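Local coordinates for protein SusD homolog (Bacteroides thetaiotaomicron, PDB 3EHM) that probably binds mucin O-glycans at the cell surface, as a SusD-like lipoprotein that helps a gut symbiont use host glycans, at residues 98-101 with 102-105; 127-130 with 131-135. All coordinates share one frame; numbering follows the deposited sequence.

Contact 1 (98-101 with 102-105)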
# COMPACT_ATOMS: atom_id res chain seq x y z
N GLN A 98 -17.44 3.18 0.67
CA GLN A 98 -18.01 1.84 0.51
C GLN A 98 -17.98 1.06 1.82
O GLN A 98 -18.96 0.43 2.20
CB GLN A 98 -17.27 1.04 -0.58
CG GLN A 98 -17.58 1.49 -2.02
CD GLN A 98 -19.02 1.23 -2.47
OE1 GLN A 98 -19.43 1.65 -3.56
NE2 GLN A 98 -19.80 0.53 -1.65
N ILE A 99 -16.85 1.11 2.53
CA ILE A 99 -16.74 0.40 3.79
C ILE A 99 -17.49 1.12 4.92
O ILE A 99 -17.87 0.51 5.92
CB ILE A 99 -15.25 0.17 4.17
CG1 ILE A 99 -15.16 -0.91 5.25
CG2 ILE A 99 -14.62 1.47 4.64
CD1 ILE A 99 -13.74 -1.36 5.53
N PHE A 100 -17.71 2.43 4.76
CA PHE A 100 -18.43 3.21 5.77
C PHE A 100 -19.83 2.65 5.98
O PHE A 100 -20.30 2.54 7.11
CB PHE A 100 -18.56 4.67 5.35
CG PHE A 100 -19.37 5.51 6.31
CD1 PHE A 100 -18.79 6.04 7.45
CD2 PHE A 100 -20.73 5.73 6.09
CE1 PHE A 100 -19.54 6.79 8.37
CE2 PHE A 100 -21.50 6.47 7.00
CZ PHE A 100 -20.89 7.00 8.14
N LEU A 101 -20.49 2.31 4.88
CA LEU A 101 -21.86 1.79 4.91
C LEU A 101 -22.06 0.63 5.89
O LEU A 101 -22.78 0.77 6.88
CB LEU A 101 -22.30 1.36 3.51
CG LEU A 101 -22.91 2.42 2.59
CD1 LEU A 101 -24.22 2.92 3.20
CD2 LEU A 101 -21.94 3.57 2.39
N PRO A 102 -21.45 -0.53 5.62
CA PRO A 102 -21.63 -1.65 6.54
C PRO A 102 -21.08 -1.39 7.94
O PRO A 102 -21.64 -1.89 8.93
CB PRO A 102 -20.92 -2.80 5.82
CG PRO A 102 -19.83 -2.11 5.07
CD PRO A 102 -20.53 -0.90 4.52
N TRP A 103 -20.00 -0.63 8.05
CA TRP A 103 -19.45 -0.35 9.37
C TRP A 103 -20.46 0.43 10.21
O TRP A 103 -20.67 0.13 11.38
CB TRP A 103 -18.17 0.48 9.31
CG TRP A 103 -17.73 0.90 10.69
CD1 TRP A 103 -17.05 0.14 11.60
CD2 TRP A 103 -18.06 2.12 11.35
NE1 TRP A 103 -16.95 0.82 12.80
CE2 TRP A 103 -17.56 2.04 12.67
CE3 TRP A 103 -18.75 3.29 10.97
CZ2 TRP A 103 -17.72 3.06 13.61
CZ3 TRP A 103 -18.90 4.31 11.90
CH2 TRP A 103 -18.39 4.19 13.20
N ASN A 104 -21.07 1.44 9.59
CA ASN A 104 -22.04 2.28 10.28
C ASN A 104 -23.23 1.49 10.81
O ASN A 104 -23.74 1.79 11.89
CB ASN A 104 -22.52 3.39 9.35
CG ASN A 104 -23.34 4.44 10.07
OD1 ASN A 104 -22.93 4.96 11.11
ND2 ASN A 104 -24.50 4.77 9.52
N GLU A 105 -23.67 0.49 10.06
CA GLU A 105 -24.80 -0.33 10.50
C GLU A 105 -24.38 -1.19 11.69
O GLU A 105 -25.16 -1.37 12.63
CB GLU A 105 -25.31 -1.22 9.37
CG GLU A 105 -25.67 -0.45 8.11
CD GLU A 105 -26.41 -1.30 7.10
OE1 GLU A 105 -26.16 -2.52 7.03
OE2 GLU A 105 -27.25 -0.73 6.36
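Q98 O lies 3.1 Å from P102 CD, where a regular helix would place an N-H. P102 has none, so this turn of helix 85-110 lacks one bond and the helix kinks. The regular pattern resumes at the next residue. I99 O accepts a hydrogen bond from W103 N at 3.2 Å, and the P102 ring atom CG also rests near this carbonyl. The backbone O of F100 accepts a hydrogen bond from N104 N at 2.8 Å. The F100 ring makes the main side-chain contact. It leans along the helix because CG is anti to the backbone N (chi1 176°). N104 uses the same kind of first torsion, and the two side chains run side by side. N104 CB makes a CH-pi contact over one ring face, 4.3 Å from the F100 centroid. The amide and ring planes are only 15° apart. F100 CE1 also meets W103 CZ3 at 4.4 Å, an apolar contact. L101 O accepts a weak hydrogen bond from E105 N. E105 OE1 forms a salt bridge with R28, and W103 NE1 bonds to N126 OD1. The turn packs against two helices: I99 and F100 on 116-140, P102 and also I99 on 23-36.

Contact 2 (127-130 with 131-135)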
# COMPACT_ATOMS: atom_id res chain seq x y z
N ILE A 127 -11.20 -2.34 13.87
CA ILE A 127 -9.85 -2.58 13.36
C ILE A 127 -9.90 -2.64 11.83
O ILE A 127 -9.10 -2.00 11.14
CB ILE A 127 -9.27 -3.90 13.90
CG1 ILE A 127 -9.07 -3.79 15.42
CG2 ILE A 127 -7.94 -4.21 13.19
CD1 ILE A 127 -8.65 -5.10 16.08
N VAL A 128 -10.85 -3.41 11.29
CA VAL A 128 -10.99 -3.53 9.85
C VAL A 128 -11.27 -2.15 9.24
O VAL A 128 -10.72 -1.80 8.20
CB VAL A 128 -12.13 -4.50 9.47
CG1 VAL A 128 -12.34 -4.50 7.97
CG2 VAL A 128 -11.78 -5.90 9.95
N ARG A 129 -12.12 -1.37 9.89
CA ARG A 129 -12.45 -0.04 9.40
C ARG A 129 -11.20 0.84 9.37
O ARG A 129 -10.94 1.55 8.39
CB ARG A 129 -13.49 0.63 10.29
CG ARG A 129 -13.97 1.98 9.76
CD ARG A 129 -14.62 2.82 10.84
NE ARG A 129 -13.64 3.34 11.79
CZ ARG A 129 -13.91 4.25 12.72
NH1 ARG A 129 -15.14 4.73 12.83
NH2 ARG A 129 -12.95 4.68 13.52
N ASN A 130 -10.42 0.78 10.44
CA ASN A 130 -9.21 1.59 10.54
C ASN A 130 -8.11 1.20 9.57
O ASN A 130 -7.35 2.06 9.12
CB ASN A 130 -8.69 1.58 11.98
CG ASN A 130 -9.66 2.25 12.95
OD1 ASN A 130 -10.40 3.16 12.57
ND2 ASN A 130 -9.67 1.80 14.20
N ILE A 131 -8.01 -0.08 9.21
CA ILE A 131 -6.99 -0.48 8.25
C ILE A 131 -7.37 0.15 6.91
O ILE A 131 -6.52 0.62 6.16
CB ILE A 131 -6.94 -2.01 8.06
CG1 ILE A 131 -6.49 -2.68 9.35
CG2 ILE A 131 -5.97 -2.35 6.92
CD1 ILE A 131 -6.56 -4.19 9.29
N ALA A 132 -8.67 0.16 6.62
CA ALA A 132 -9.16 0.73 5.37
C ALA A 132 -9.02 2.25 5.36
O ALA A 132 -8.55 2.83 4.38
CB ALA A 132 -10.61 0.35 5.16
N TRP A 133 -9.40 2.90 6.45
CA TRP A 133 -9.32 4.36 6.50
C TRP A 133 -7.90 4.89 6.67
O TRP A 133 -7.67 6.09 6.48
CB TRP A 133 -10.25 4.91 7.58
CG TRP A 133 -11.70 4.76 7.19
CD1 TRP A 133 -12.19 4.21 6.03
CD2 TRP A 133 -12.84 5.17 7.95
NE1 TRP A 133 -13.56 4.26 6.02
CE2 TRP A 133 -13.99 4.84 7.19
CE3 TRP A 133 -13.01 5.78 9.20
CZ2 TRP A 133 -15.29 5.11 7.63
CZ3 TRP A 133 -14.30 6.05 9.64
CH2 TRP A 133 -15.42 5.71 8.86
N LEU A 134 -6.96 4.02 7.03
CA LEU A 134 -5.57 4.43 7.13
C LEU A 134 -5.16 4.70 5.68
O LEU A 134 -4.42 5.64 5.40
CB LEU A 134 -4.70 3.32 7.73
CG LEU A 134 -3.19 3.58 7.69
CD1 LEU A 134 -2.87 4.91 8.37
CD2 LEU A 134 -2.46 2.44 8.39
N ARG A 135 -5.66 3.87 4.77
CA ARG A 135 -5.38 4.04 3.35
C ARG A 135 -6.04 5.34 2.87
O ARG A 135 -5.45 6.12 2.13
CB ARG A 135 -5.95 2.87 2.54
CG ARG A 135 -5.17 1.57 2.68
CD ARG A 135 -6.06 0.37 2.39
NE ARG A 135 -6.58 0.33 1.02
CZ ARG A 135 -5.89 -0.09 -0.03
NH1 ARG A 135 -4.63 -0.50 0.11
NH2 ARG A 135 -6.46 -0.12 -1.23
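R129 lies over one face of the indole of W133, which follows one helical turn later. The two side chains run at a slant to each other. R129 CG sits above the centre of the indole, 3.7 Å from its plane. R129 CD makes a CH-pi contact, 3.6 Å from the centroid of the W133 six-membered ring. The guanidinium follows the same face and is turned 19° from the indole plane, with W133 CZ3 below its rim. A bend at chi3 (72°) in an otherwise extended chain folds the charged end round to this position. W133 comes to meet it with CG beside the backbone N (chi1 -70°).

N130 holds the guanidinium from its edge. R129 NH2 donates to N130 OD1 at 3.1 Å, in the guanidinium plane and on a lone pair of the amide oxygen. R129 NE adds a weak bond to the same oxygen, which also forms a hydrogen bond with Y145 OH. The backbone ties the pair R129 and W133 as well, through W133 N to R129 O at 2.8 Å. I127 CG2 and I131 CD1 make a looser apolar contact at 4.1 Å.

An alanine in place of R129 would probably open a gap over the indole face and leave N130 OD1 without its guanidinium partner.

The contact is buried. W133 NE1 is satisfied by Y96 O. The R129 guanidinium meets the W133 face, W103 through a cation-pi contact, and N130 OD1. The electron-rich rings and the amide oxygen would probably help stabilise the buried positive charge. The NH2 bond and the weaker NE bond to N130 OD1 probably limit rotation of the guanidinium, leaving it tilted to the indole.

How the contacts relate
Contact 1 comes first along the chain, on helix 85-110. Contact 2 follows on the next helix, 116-140. Their centres are about 12 Å apart, on the same side of the chain's centre. Contact 1 lies further out, its centre about 21 Å from that of the chain, against about 12 Å for contact 2. The two helices touch directly: I99 CD1 meets A132 CB at 3.6 Å, and F100 CD1 meets W133 CZ2 at 3.6 Å. Helix 23-36 packs against both contacts, and helix 197-215 against contact 2. The regular structure of this SusD-like fold is mostly helix, and its family belongs to the TPR clan. Here the packing joins helix 85-110 to the following helix 116-140.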